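Local coordinates for protein glutathione S-transferase domain (PDB 4HZ2) that binds glutathione and is probably a transferase that conjugates this thiol to other substrates, at residues E114-E119 / P176-L181; V129-K134 / N217-L222; A185-A190 / F195-W200. All coordinates share one frame; numbering follows the deposited sequence.

Interaction 1: residues E114-E119 / P176-L181; sequences EWLFFE and PTIADL
Leu116 reaches from helix 107-137 over the first turn of helix 178-187, its two methyls dividing the work. CD1 meets Ile178 CD1 at 4.0 Å, where the two side chains cross at about a right angle; CD2 lies beside the backbone, 4.0 Å from Ile178 O. Ile178 has CG1 between its backbone N and carbonyl carbon (chi1 58°), and the extended branch beyond it carries CD1 to the leucine. At the next residue, the methyl of Ala179 sits against the stem of Trp115, CB to CB 3.8 Å, and approaches the indole obliquely at CD1. The CA atoms of Trp115 and Ala179 are 5.8 Å apart, a close approach of two helices that a small residue permits. The indole itself runs on past the alanine to an edge-to-face meeting with His164, and Arg86 of the second subunit makes a cation-pi contact with it.

No hydrogen bond crosses the interface; the start of helix 178-187 is capped by its own side chains. Thr177 OG1 accepts from Ala179 N at 3.2 Å, and Asp180 OD2 accepts from Thr177 N at 2.9 Å through its anti lone pair. Asp180 OD1 is taken by Trp206 NE1 and Leu171 N, so both carboxylate oxygens of this buried side chain are engaged and its rotation is fixed. Thr177 and Asp180 thus form a capping box, the N-capping motif characteristic of this helix in the all-helical C-terminal domain of glutathione S-transferases, here packed against the long helix that also faces the dimer partner.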
ATOM      1  N   GLU B 114      -6.175  -6.048   4.248  1.00 12.80           N
ATOM      2  CA  GLU B 114      -6.753  -4.712   4.497  1.00 12.32           C
ATOM      3  C   GLU B 114      -5.853  -3.867   5.386  1.00 11.83           C
ATOM      4  O   GLU B 114      -5.580  -2.701   5.082  1.00 14.24           O
ATOM      5  CB  GLU B 114      -8.155  -4.823   5.099  1.00 14.40           C
ATOM      6  CG  GLU B 114      -9.152  -5.439   4.150  1.00 15.35           C
ATOM      7  CD  GLU B 114     -10.501  -5.632   4.806  1.00 17.97           C
ATOM      8  OE1 GLU B 114     -10.546  -5.540   6.063  1.00 18.41           O
ATOM      9  OE2 GLU B 114     -11.498  -5.897   4.088  1.00 18.89           O
ATOM     10  N   TRP B 115      -5.377  -4.448   6.483  1.00 13.53           N
ATOM     11  CA  TRP B 115      -4.478  -3.703   7.360  1.00 12.44           C
ATOM     12  C   TRP B 115      -3.151  -3.366   6.661  1.00 14.14           C
ATOM     13  O   TRP B 115      -2.571  -2.300   6.919  1.00 14.82           O
ATOM     14  CB  TRP B 115      -4.211  -4.455   8.674  1.00 15.28           C
ATOM     15  CG  TRP B 115      -5.366  -4.489   9.571  1.00 13.56           C
ATOM     16  CD1 TRP B 115      -6.039  -5.605  10.025  1.00 13.03           C
ATOM     17  CD2 TRP B 115      -5.951  -3.362  10.255  1.00 14.39           C
ATOM     18  NE1 TRP B 115      -7.057  -5.221  10.896  1.00 14.47           N
ATOM     19  CE2 TRP B 115      -6.979  -3.863  11.085  1.00 14.24           C
ATOM     20  CE3 TRP B 115      -5.693  -1.983  10.253  1.00 16.48           C
ATOM     21  CZ2 TRP B 115      -7.799  -3.024  11.849  1.00 16.30           C
ATOM     22  CZ3 TRP B 115      -6.502  -1.136  11.053  1.00 21.98           C
ATOM     23  CH2 TRP B 115      -7.535  -1.679  11.843  1.00 23.12           C
ATOM     24  N   LEU B 116      -2.650  -4.263   5.806  1.00 12.62           N
ATOM     25  CA  LEU B 116      -1.382  -3.958   5.136  1.00 14.08           C
ATOM     26  C   LEU B 116      -1.536  -2.788   4.162  1.00 12.79           C
ATOM     27  O   LEU B 116      -0.604  -1.975   4.032  1.00 13.26           O
ATOM     28  CB  LEU B 116      -0.857  -5.190   4.362  1.00 13.61           C
ATOM     29  CG  LEU B 116      -0.542  -6.444   5.180  1.00 13.42           C
ATOM     30  CD1 LEU B 116      -0.064  -7.561   4.265  1.00 13.51           C
ATOM     31  CD2 LEU B 116       0.534  -6.144   6.238  1.00 15.72           C
ATOM     32  N   PHE B 117      -2.668  -2.699   3.442  1.00 13.10           N
ATOM     33  CA  PHE B 117      -2.844  -1.569   2.542  1.00 15.41           C
ATOM     34  C   PHE B 117      -3.167  -0.284   3.307  1.00 15.09           C
ATOM     35  O   PHE B 117      -2.684   0.810   2.949  1.00 14.57           O
ATOM     36  CB  PHE B 117      -3.857  -1.875   1.409  1.00 13.88           C
ATOM     37  CG  PHE B 117      -3.340  -2.881   0.445  1.00 13.10           C
ATOM     38  CD1 PHE B 117      -2.304  -2.557  -0.426  1.00 14.35           C
ATOM     39  CD2 PHE B 117      -3.852  -4.156   0.445  1.00 16.37           C
ATOM     40  CE1 PHE B 117      -1.775  -3.504  -1.319  1.00 14.53           C
ATOM     41  CE2 PHE B 117      -3.339  -5.132  -0.423  1.00 15.58           C
ATOM     42  CZ  PHE B 117      -2.301  -4.798  -1.318  1.00 14.21           C
ATOM     43  N   PHE B 118      -3.960  -0.418   4.375  1.00 14.27           N
ATOM     44  CA  PHE B 118      -4.130   0.706   5.297  1.00 14.73           C
ATOM     45  C   PHE B 118      -2.787   1.227   5.782  1.00 13.69           C
ATOM     46  O   PHE B 118      -2.530   2.449   5.800  1.00 14.50           O
ATOM     47  CB  PHE B 118      -5.042   0.325   6.483  1.00 14.01           C
ATOM     48  CG  PHE B 118      -4.987   1.289   7.637  1.00 15.21           C
ATOM     49  CD1 PHE B 118      -5.800   2.429   7.658  1.00 18.06           C
ATOM     50  CD2 PHE B 118      -4.174   1.021   8.749  1.00 13.76           C
ATOM     51  CE1 PHE B 118      -5.757   3.293   8.751  1.00 16.17           C
ATOM     52  CE2 PHE B 118      -4.132   1.882   9.838  1.00 14.74           C
ATOM     53  CZ  PHE B 118      -4.951   3.011   9.846  1.00 16.28           C
ATOM     54  N   GLU B 119      -1.906   0.304   6.170  1.00 13.41           N
ATOM     55  CA  GLU B 119      -0.608   0.725   6.653  1.00 16.04           C
ATOM     56  C   GLU B 119       0.144   1.557   5.588  1.00 15.11           C
ATOM     57  O   GLU B 119       0.747   2.600   5.882  1.00 16.10           O
ATOM     58  CB  GLU B 119       0.233  -0.477   7.133  1.00 15.94           C
ATOM     59  CG  GLU B 119       1.496  -0.046   7.820  1.00 14.51           C
ATOM     60  CD  GLU B 119       2.746  -0.129   6.914  1.00 14.90           C
ATOM     61  OE1 GLU B 119       2.671  -0.701   5.811  1.00 16.99           O
ATOM     62  OE2 GLU B 119       3.817   0.392   7.310  1.00 19.09           O
ATOM     63  N   PRO B 176      -1.826 -13.008  16.909  1.00 18.51           N
ATOM     64  CA  PRO B 176      -0.952 -12.108  16.135  1.00 17.70           C
ATOM     65  C   PRO B 176      -0.713 -12.600  14.699  1.00 17.56           C
ATOM     66  O   PRO B 176      -0.627 -13.824  14.452  1.00 18.09           O
ATOM     67  CB  PRO B 176       0.381 -12.150  16.909  1.00 21.90           C
ATOM     68  CG  PRO B 176       0.331 -13.406  17.713  1.00 22.83           C
ATOM     69  CD  PRO B 176      -1.117 -13.721  17.991  1.00 19.17           C
ATOM     70  N   THR B 177      -0.578 -11.649  13.778  1.00 15.02           N
ATOM     71  CA  THR B 177      -0.327 -11.957  12.370  1.00 16.47           C
ATOM     72  C   THR B 177       0.629 -10.912  11.831  1.00 14.75           C
ATOM     73  O   THR B 177       1.010  -9.970  12.556  1.00 16.55           O
ATOM     74  CB  THR B 177      -1.622 -11.924  11.511  1.00 19.15           C
ATOM     75  OG1 THR B 177      -2.180 -10.599  11.567  1.00 17.45           O
ATOM     76  CG2 THR B 177      -2.662 -12.978  11.978  1.00 18.42           C
ATOM     77  N   ILE B 178       1.003 -11.023  10.548  1.00 15.02           N
ATOM     78  CA  ILE B 178       1.828  -9.966   9.945  1.00 13.46           C
ATOM     79  C   ILE B 178       1.111  -8.611   9.897  1.00 12.98           C
ATOM     80  O   ILE B 178       1.764  -7.580   9.707  1.00 15.88           O
ATOM     81  CB  ILE B 178       2.324 -10.329   8.531  1.00 14.63           C
ATOM     82  CG1 ILE B 178       1.164 -10.615   7.578  1.00 14.53           C
ATOM     83  CG2 ILE B 178       3.293 -11.504   8.606  1.00 16.59           C
ATOM     84  CD1 ILE B 178       1.595 -10.691   6.112  1.00 14.43           C
ATOM     85  N   ALA B 179      -0.216  -8.590  10.046  1.00 13.57           N
ATOM     86  CA  ALA B 179      -0.866  -7.277  10.157  1.00 14.19           C
ATOM     87  C   ALA B 179      -0.351  -6.546  11.405  1.00 15.78           C
ATOM     88  O   ALA B 179      -0.013  -5.353  11.334  1.00 15.97           O
ATOM     89  CB  ALA B 179      -2.368  -7.433  10.198  1.00 15.86           C
ATOM     90  N   ASP B 180      -0.263  -7.250  12.546  1.00 15.23           N
ATOM     91  CA  ASP B 180       0.288  -6.613  13.746  1.00 14.30           C
ATOM     92  C   ASP B 180       1.732  -6.177  13.512  1.00 12.69           C
ATOM     93  O   ASP B 180       2.135  -5.089  13.910  1.00 15.73           O
ATOM     94  CB  ASP B 180       0.179  -7.498  14.989  1.00 15.46           C
ATOM     95  CG  ASP B 180      -1.227  -7.994  15.215  1.00 14.12           C
ATOM     96  OD1 ASP B 180      -2.092  -7.235  15.752  1.00 16.94           O
ATOM     97  OD2 ASP B 180      -1.526  -9.122  14.788  1.00 17.59           O
ATOM     98  N   LEU B 181       2.546  -7.045  12.897  1.00 15.83           N
ATOM     99  CA  LEU B 181       3.940  -6.680  12.631  1.00 16.02           C
ATOM    100  C   LEU B 181       4.037  -5.412  11.758  1.00 15.37           C
ATOM    101  O   LEU B 181       4.814  -4.506  12.076  1.00 14.80           O
ATOM    102  CB  LEU B 181       4.706  -7.836  11.956  1.00 16.08           C
ATOM    103  CG  LEU B 181       4.843  -9.157  12.723  1.00 16.15           C
ATOM    104  CD1 LEU B 181       5.716 -10.176  11.969  1.00 17.98           C
ATOM    105  CD2 LEU B 181       5.412  -8.895  14.120  1.00 19.53           C
TER

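Interaction 2: residues V129-K134 / N217-L222; sequences VARYLK and NLIPPL
Arg131 and Leu222 share most of the buried surface, with Ile219 adding a smaller patch. The arginine chain is extended from CG to NE, with CG anti to the backbone N (chi1 164°), an extended run that places the guanidinium between the helix and the loop. Leu222 lies over one face of that flat group: CD1 stands 3.8 Å above the plane, over its centre, while CD2 comes within 3.5 Å of Arg131 NH2. Ile219 approaches differently, its CG2 at the edge near the plane, 3.7 Å from Arg131 NH2. A water, also in plane at the edge, accepts from Arg131 NH2 at 2.9 Å and donates to Pro220 O at 2.8 Å, tying the charged end to the loop backbone.

The strongest partner of the guanidinium is Glu192, whose OE1 pairs with NE; its OE2 accepts from Leu222 N, so one carboxylate probably balances the buried charge and holds the loop as well. Arg131 NH2 also donates to Gly30 O. The contact therefore pins the loop between helices 201-211 and 222-225 to helix 107-137, with Tyr186 of helix 178-187 packed on the arginine and Trp136 on Leu222.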
ATOM      1  N   VAL B 129       7.074   9.068   8.132  1.00 20.55           N
ATOM      2  CA  VAL B 129       7.626  10.307   7.602  1.00 25.18           C
ATOM      3  C   VAL B 129       7.895  11.353   8.696  1.00 27.61           C
ATOM      4  O   VAL B 129       8.972  11.962   8.722  1.00 28.94           O
ATOM      5  CB  VAL B 129       6.751  10.869   6.468  1.00 27.61           C
ATOM      6  CG1 VAL B 129       7.252  12.244   6.016  1.00 30.72           C
ATOM      7  CG2 VAL B 129       6.727   9.869   5.309  1.00 30.80           C
ATOM      8  N   ALA B 130       6.942  11.561   9.608  1.00 23.98           N
ATOM      9  CA  ALA B 130       7.163  12.516  10.700  1.00 22.75           C
ATOM     10  C   ALA B 130       8.350  12.100  11.580  1.00 21.82           C
ATOM     11  O   ALA B 130       9.167  12.933  11.972  1.00 26.37           O
ATOM     12  CB  ALA B 130       5.908  12.687  11.554  1.00 23.21           C
ATOM     13  N   ARG B 131       8.446  10.810  11.890  1.00 20.82           N
ATOM     14  CA  ARG B 131       9.609  10.297  12.645  1.00 19.14           C
ATOM     15  C   ARG B 131      10.932  10.575  11.891  1.00 21.35           C
ATOM     16  O   ARG B 131      11.938  10.991  12.485  1.00 22.68           O
ATOM     17  CB  ARG B 131       9.458   8.810  12.968  1.00 17.53           C
ATOM     18  CG  ARG B 131      10.757   8.113  13.409  1.00 18.77           C
ATOM     19  CD  ARG B 131      10.378   6.735  13.920  1.00 19.01           C
ATOM     20  NE  ARG B 131      11.459   5.864  14.385  1.00 17.51           N
ATOM     21  CZ  ARG B 131      12.169   5.065  13.597  1.00 18.65           C
ATOM     22  NH1 ARG B 131      11.967   5.103  12.273  1.00 17.29           N
ATOM     23  NH2 ARG B 131      13.091   4.241  14.124  1.00 18.33           N
ATOM     24  N   TYR B 132      10.913  10.357  10.577  1.00 25.24           N
ATOM     25  CA  TYR B 132      12.075  10.607   9.746  1.00 23.80           C
ATOM     26  C   TYR B 132      12.497  12.083   9.768  1.00 19.50           C
ATOM     27  O   TYR B 132      13.653  12.428  10.039  1.00 30.61           O
ATOM     28  CB  TYR B 132      11.793  10.144   8.325  1.00 27.58           C
ATOM     29  CG  TYR B 132      12.984  10.268   7.413  1.00 29.81           C
ATOM     30  CD1 TYR B 132      14.050   9.381   7.513  1.00 33.43           C
ATOM     31  CD2 TYR B 132      13.053  11.274   6.466  1.00 36.96           C
ATOM     32  CE1 TYR B 132      15.147   9.494   6.680  1.00 51.54           C
ATOM     33  CE2 TYR B 132      14.146  11.400   5.636  1.00102.15           C
ATOM     34  CZ  TYR B 132      15.187  10.506   5.746  1.00 86.75           C
ATOM     35  OH  TYR B 132      16.270  10.628   4.916  1.00 72.39           O
ATOM     36  N   LEU B 133      11.523  12.973   9.565  1.00 24.87           N
ATOM     37  CA  LEU B 133      11.826  14.400   9.506  1.00 27.99           C
ATOM     38  C   LEU B 133      12.223  14.977  10.866  1.00 27.20           C
ATOM     39  O   LEU B 133      13.138  15.786  10.927  1.00 33.86           O
ATOM     40  CB  LEU B 133      10.666  15.204   8.909  1.00 32.57           C
ATOM     41  CG  LEU B 133      10.240  14.819   7.488  1.00 40.23           C
ATOM     42  CD1 LEU B 133       8.988  15.589   7.080  1.00 34.78           C
ATOM     43  CD2 LEU B 133      11.366  15.034   6.473  1.00 32.08           C
ATOM     44  N   LYS B 134      11.536  14.569  11.941  1.00 29.01           N
ATOM     45  CA  LYS B 134      11.779  15.117  13.296  1.00 26.38           C
ATOM     46  C   LYS B 134      12.977  14.497  14.010  1.00 26.70           C
ATOM     47  O   LYS B 134      13.802  15.199  14.613  1.00 32.87           O
ATOM     48  CB  LYS B 134      10.581  14.893  14.203  1.00 33.65           C
ATOM     49  CG  LYS B 134       9.345  15.699  13.882  1.00 44.29           C
ATOM     50  CD  LYS B 134       8.240  15.270  14.832  1.00 44.93           C
ATOM     51  CE  LYS B 134       6.955  16.010  14.541  1.00 45.44           C
ATOM     52  NZ  LYS B 134       7.011  17.397  15.087  1.00 87.82           N
ATOM     53  N   ASN B 217      11.747  -8.017  18.576  1.00 19.97           N
ATOM     54  CA  ASN B 217      12.759  -7.064  18.998  1.00 22.82           C
ATOM     55  C   ASN B 217      12.352  -5.643  18.627  1.00 20.58           C
ATOM     56  O   ASN B 217      11.748  -5.419  17.583  1.00 23.86           O
ATOM     57  CB  ASN B 217      14.078  -7.390  18.293  1.00 25.78           C
ATOM     58  CG  ASN B 217      14.340  -8.882  18.254  1.00 36.06           C
ATOM     59  OD1 ASN B 217      14.574  -9.486  19.315  1.00 32.72           O
ATOM     60  ND2 ASN B 217      14.289  -9.498  17.042  1.00 33.65           N
ATOM     61  N   LEU B 218      12.703  -4.692  19.481  1.00 19.48           N
ATOM     62  CA  LEU B 218      12.399  -3.289  19.250  1.00 19.75           C
ATOM     63  C   LEU B 218      13.496  -2.583  18.474  1.00 22.13           C
ATOM     64  O   LEU B 218      14.671  -2.994  18.520  1.00 20.80           O
ATOM     65  CB  LEU B 218      12.198  -2.575  20.585  1.00 19.68           C
ATOM     66  CG  LEU B 218      11.291  -3.268  21.608  1.00 21.56           C
ATOM     67  CD1 LEU B 218      11.188  -2.471  22.909  1.00 28.01           C
ATOM     68  CD2 LEU B 218       9.896  -3.468  21.000  1.00 29.52           C
ATOM     69  N   ILE B 219      13.118  -1.533  17.747  1.00 17.34           N
ATOM     70  CA  ILE B 219      14.111  -0.615  17.194  1.00 20.12           C
ATOM     71  C   ILE B 219      14.592   0.286  18.339  1.00 16.20           C
ATOM     72  O   ILE B 219      13.782   0.976  18.997  1.00 18.85           O
ATOM     73  CB  ILE B 219      13.528   0.245  16.033  1.00 19.62           C
ATOM     74  CG1 ILE B 219      12.941  -0.655  14.939  1.00 18.91           C
ATOM     75  CG2 ILE B 219      14.604   1.188  15.469  1.00 19.86           C
ATOM     76  CD1 ILE B 219      12.198   0.119  13.846  1.00 18.99           C
ATOM     77  N   PRO B 220      15.913   0.298  18.595  1.00 16.43           N
ATOM     78  CA  PRO B 220      16.393   1.217  19.651  1.00 17.78           C
ATOM     79  C   PRO B 220      16.116   2.684  19.265  1.00 20.30           C
ATOM     80  O   PRO B 220      15.911   2.989  18.075  1.00 18.69           O
ATOM     81  CB  PRO B 220      17.900   0.926  19.715  1.00 19.12           C
ATOM     82  CG  PRO B 220      18.078  -0.437  19.050  1.00 22.62           C
ATOM     83  CD  PRO B 220      17.016  -0.460  17.974  1.00 18.12           C
ATOM     84  N   PRO B 221      16.134   3.597  20.256  1.00 19.39           N
ATOM     85  CA  PRO B 221      15.897   5.007  19.935  1.00 21.35           C
ATOM     86  C   PRO B 221      16.880   5.523  18.881  1.00 16.99           C
ATOM     87  O   PRO B 221      18.086   5.240  18.952  1.00 19.97           O
ATOM     88  CB  PRO B 221      16.121   5.715  21.289  1.00 22.05           C
ATOM     89  CG  PRO B 221      15.856   4.658  22.312  1.00 24.83           C
ATOM     90  CD  PRO B 221      16.379   3.390  21.696  1.00 22.68           C
ATOM     91  N   LEU B 222      16.384   6.292  17.923  1.00 21.55           N
ATOM     92  CA  LEU B 222      17.232   6.823  16.845  1.00 16.49           C
ATOM     93  C   LEU B 222      18.433   7.589  17.373  1.00 21.11           C
ATOM     94  O   LEU B 222      19.524   7.496  16.811  1.00 23.20           O
ATOM     95  CB  LEU B 222      16.411   7.720  15.916  1.00 20.89           C
ATOM     96  CG  LEU B 222      15.410   6.997  15.007  1.00 20.52           C
ATOM     97  CD1 LEU B 222      14.764   7.998  14.063  1.00 22.57           C
ATOM     98  CD2 LEU B 222      16.138   5.892  14.232  1.00 22.47           C
TER
HETATM   99  O   HOH W   1      13.695   4.230  17.007  1.00 19.21           O

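Interaction 3: residues A185-A190 / F195-W200; sequences AYTHRA and FDLAQW
With CG beside the backbone N and anti to the carbonyl carbon (chi1 -69°), Leu197 sends both methyls back to the end region of helix 178-187. CD2 rests on the methyl of Ala190 at 4.0 Å; CD1 lies 3.7 Å from Thr187 O. The backbone sets Phe195 CB 4.0 Å from Ala190 CB; chi1 -68° then turns the ring away, toward Ile127 and Leu158. Ala190 is thus touched by two side chains at one methyl, and Ala190 O lies at the edge of the Phe195 ring, near its plane.

One hydrogen bond joins the segments: Phe195 N donates to Ala190 O over 3.1 Å. Just before it, a type I turn spans Thr187 to Ala190, with Ala190 N bonded to Thr187 O. On the other segment Asp196 OD1 accepts from Ala198 N at 3.0 Å, an Asx turn that starts the short 3-10 segment carrying Leu197. Beyond the contact, Leu197 also packs on Leu204 and Val207 of helix 201-211, and Thr187 OG1 is bonded to Leu183 O. In the helical C-terminal domain the contact joins the end region of helix 178-187 to the connection leading into helix 201-211.

The join is therefore mainly apolar, with a single backbone bond closing the short connection between its segments; the Thr187-Ala190 turn and the Asx turn at Asp196 bond Ala190 N and Ala198 N, and Ala190, Leu197 and Phe195 supply most of the buried surface.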
ATOM      1  N   ALA B 185       5.740  -1.846  13.327  1.00 14.23           N
ATOM      2  CA  ALA B 185       7.046  -1.386  12.847  1.00 16.58           C
ATOM      3  C   ALA B 185       7.305   0.078  13.205  1.00 15.69           C
ATOM      4  O   ALA B 185       8.327   0.398  13.802  1.00 16.76           O
ATOM      5  CB  ALA B 185       7.151  -1.613  11.332  1.00 17.42           C
ATOM      6  N   TYR B 186       6.402   0.975  12.808  1.00 17.94           N
ATOM      7  CA  TYR B 186       6.554   2.386  13.176  1.00 15.95           C
ATOM      8  C   TYR B 186       5.775   2.797  14.414  1.00 14.45           C
ATOM      9  O   TYR B 186       6.187   3.719  15.120  1.00 17.44           O
ATOM     10  CB  TYR B 186       6.196   3.299  11.994  1.00 16.45           C
ATOM     11  CG  TYR B 186       7.236   3.211  10.903  1.00 15.94           C
ATOM     12  CD1 TYR B 186       8.450   3.893  11.008  1.00 17.64           C
ATOM     13  CD2 TYR B 186       7.010   2.437   9.780  1.00 15.72           C
ATOM     14  CE1 TYR B 186       9.402   3.836   9.999  1.00 18.13           C
ATOM     15  CE2 TYR B 186       7.957   2.360   8.774  1.00 17.04           C
ATOM     16  CZ  TYR B 186       9.150   3.055   8.899  1.00 18.26           C
ATOM     17  OH  TYR B 186      10.094   2.974   7.897  1.00 19.82           O
ATOM     18  N   THR B 187       4.652   2.128  14.688  1.00 16.38           N
ATOM     19  CA  THR B 187       3.814   2.574  15.815  1.00 14.60           C
ATOM     20  C   THR B 187       4.577   2.439  17.120  1.00 14.11           C
ATOM     21  O   THR B 187       4.412   3.284  18.029  1.00 17.12           O
ATOM     22  CB  THR B 187       2.455   1.841  15.885  1.00 16.55           C
ATOM     23  OG1 THR B 187       1.785   1.974  14.623  1.00 17.56           O
ATOM     24  CG2 THR B 187       1.550   2.463  16.958  1.00 17.11           C
ATOM     25  N   HIS B 188       5.405   1.402  17.258  1.00 17.28           N
ATOM     26  CA  HIS B 188       6.128   1.228  18.541  1.00 16.60           C
ATOM     27  C   HIS B 188       7.108   2.362  18.816  1.00 18.77           C
ATOM     28  O   HIS B 188       7.492   2.588  19.959  1.00 20.17           O
ATOM     29  CB  HIS B 188       6.774  -0.165  18.714  1.00 18.51           C
ATOM     30  CG  HIS B 188       8.124  -0.341  18.076  1.00 17.91           C
ATOM     31  ND1 HIS B 188       8.293  -0.506  16.710  1.00 16.30           N
ATOM     32  CD2 HIS B 188       9.359  -0.483  18.630  1.00 20.63           C
ATOM     33  CE1 HIS B 188       9.579  -0.724  16.453  1.00 18.14           C
ATOM     34  NE2 HIS B 188      10.249  -0.703  17.599  1.00 16.92           N
ATOM     35  N   ARG B 189       7.471   3.101  17.766  1.00 17.62           N
ATOM     36  CA  ARG B 189       8.389   4.216  17.903  1.00 19.57           C
ATOM     37  C   ARG B 189       7.651   5.545  17.651  1.00 19.36           C
ATOM     38  O   ARG B 189       8.260   6.545  17.277  1.00 20.05           O
ATOM     39  CB  ARG B 189       9.577   4.050  16.941  1.00 20.57           C
ATOM     40  CG  ARG B 189      10.382   2.754  17.148  1.00 23.58           C
ATOM     41  CD  ARG B 189      10.874   2.550  18.570  1.00 26.41           C
ATOM     42  NE  ARG B 189      11.647   3.707  18.998  1.00 20.54           N
ATOM     43  CZ  ARG B 189      11.534   4.326  20.176  1.00 29.13           C
ATOM     44  NH1 ARG B 189      10.718   3.873  21.120  1.00 28.61           N
ATOM     45  NH2 ARG B 189      12.276   5.400  20.430  1.00 27.29           N
ATOM     46  N   ALA B 190       6.345   5.568  17.874  1.00 20.60           N
ATOM     47  CA  ALA B 190       5.537   6.740  17.527  1.00 19.65           C
ATOM     48  C   ALA B 190       5.967   7.995  18.302  1.00 18.18           C
ATOM     49  O   ALA B 190       5.747   9.126  17.838  1.00 20.30           O
ATOM     50  CB  ALA B 190       4.065   6.433  17.771  1.00 24.30           C
ATOM     51  N   PHE B 195       4.046  11.572  18.642  1.00 22.75           N
ATOM     52  CA  PHE B 195       2.758  11.043  19.085  1.00 21.43           C
ATOM     53  C   PHE B 195       2.882  10.438  20.479  1.00 25.94           C
ATOM     54  O   PHE B 195       3.754   9.611  20.739  1.00 26.58           O
ATOM     55  CB  PHE B 195       2.193   9.982  18.111  1.00 22.89           C
ATOM     56  CG  PHE B 195       1.794  10.542  16.777  1.00 18.81           C
ATOM     57  CD1 PHE B 195       0.575  11.197  16.610  1.00 21.51           C
ATOM     58  CD2 PHE B 195       2.642  10.426  15.690  1.00 22.59           C
ATOM     59  CE1 PHE B 195       0.219  11.717  15.372  1.00 24.45           C
ATOM     60  CE2 PHE B 195       2.296  10.920  14.454  1.00 25.69           C
ATOM     61  CZ  PHE B 195       1.086  11.585  14.292  1.00 20.94           C
ATOM     62  N   ASP B 196       2.002  10.847  21.376  1.00 25.82           N
ATOM     63  CA  ASP B 196       2.008  10.301  22.727  1.00 25.34           C
ATOM     64  C   ASP B 196       0.981   9.168  22.828  1.00 23.48           C
ATOM     65  O   ASP B 196      -0.219   9.402  22.854  1.00 22.68           O
ATOM     66  CB  ASP B 196       1.744  11.420  23.728  1.00 27.17           C
ATOM     67  CG  ASP B 196       1.549  10.910  25.144  1.00 30.62           C
ATOM     68  OD1 ASP B 196       1.828   9.721  25.405  1.00 37.26           O
ATOM     69  OD2 ASP B 196       1.110  11.705  25.997  1.00 42.99           O
ATOM     70  N   LEU B 197       1.447   7.927  22.852  1.00 22.09           N
ATOM     71  CA  LEU B 197       0.542   6.781  22.797  1.00 25.14           C
ATOM     72  C   LEU B 197      -0.352   6.644  24.016  1.00 22.86           C
ATOM     73  O   LEU B 197      -1.336   5.911  23.960  1.00 26.67           O
ATOM     74  CB  LEU B 197       1.290   5.471  22.567  1.00 26.87           C
ATOM     75  CG  LEU B 197       1.913   5.331  21.182  1.00 26.56           C
ATOM     76  CD1 LEU B 197       2.429   3.921  21.064  1.00 29.50           C
ATOM     77  CD2 LEU B 197       0.894   5.630  20.084  1.00 24.21           C
ATOM     78  N   ALA B 198      -0.029   7.359  25.097  1.00 27.77           N
ATOM     79  CA  ALA B 198      -0.905   7.384  26.264  1.00 28.39           C
ATOM     80  C   ALA B 198      -2.277   7.902  25.866  1.00 26.34           C
ATOM     81  O   ALA B 198      -3.275   7.579  26.519  1.00 29.93           O
ATOM     82  CB  ALA B 198      -0.307   8.232  27.391  1.00 31.02           C
ATOM     83  N   GLN B 199      -2.328   8.708  24.807  1.00 22.77           N
ATOM     84  CA  GLN B 199      -3.607   9.227  24.297  1.00 24.69           C
ATOM     85  C   GLN B 199      -4.397   8.224  23.442  1.00 24.05           C
ATOM     86  O   GLN B 199      -5.557   8.501  23.060  1.00 23.85           O
ATOM     87  CB  GLN B 199      -3.380  10.510  23.499  1.00 25.59           C
ATOM     88  CG  GLN B 199      -2.645  11.575  24.280  1.00 31.50           C
ATOM     89  CD  GLN B 199      -3.393  11.944  25.544  1.00 94.80           C
ATOM     90  OE1 GLN B 199      -2.849  11.855  26.643  1.00 69.46           O
ATOM     91  NE2 GLN B 199      -4.663  12.323  25.394  1.00101.10           N
ATOM     92  N   TRP B 200      -3.774   7.081  23.136  1.00 24.40           N
ATOM     93  CA  TRP B 200      -4.424   5.972  22.432  1.00 18.48           C
ATOM     94  C   TRP B 200      -4.176   4.709  23.247  1.00 22.56           C
ATOM     95  O   TRP B 200      -3.370   3.856  22.861  1.00 20.58           O
ATOM     96  CB  TRP B 200      -3.846   5.794  21.007  1.00 19.14           C
ATOM     97  CG  TRP B 200      -4.210   6.951  20.078  1.00 18.64           C
ATOM     98  CD1 TRP B 200      -5.329   7.049  19.305  1.00 19.57           C
ATOM     99  CD2 TRP B 200      -3.455   8.159  19.852  1.00 22.82           C
ATOM    100  NE1 TRP B 200      -5.329   8.246  18.606  1.00 18.72           N
ATOM    101  CE2 TRP B 200      -4.186   8.940  18.915  1.00 18.08           C
ATOM    102  CE3 TRP B 200      -2.233   8.657  20.342  1.00 22.15           C
ATOM    103  CZ2 TRP B 200      -3.738  10.200  18.461  1.00 24.47           C
ATOM    104  CZ3 TRP B 200      -1.776   9.910  19.874  1.00 24.46           C
ATOM    105  CH2 TRP B 200      -2.538  10.665  18.939  1.00 22.55           C
TER

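Interactions 1 and 3 act on the two ends of helix 178-187, their centres 16 Å apart, while interactions 1 and 2 sit along helix 107-137 on opposite sides of the chain's centre, 19 Å apart. Interactions 2 and 3 touch directly: His188 NE2 lies 3.0 Å from Ile219 N, a probable hydrogen bond, and Arg131 NE is 3.7 Å from Arg189 CB. Tyr186 touches glutathione, which makes interaction 3 the one holding a pocket residue. Side chains of interactions 1 and 2 approach bound glutathione to about 9 Å at Leu116 and about 8 Å at Arg131, near the site but not in contact with the ligand.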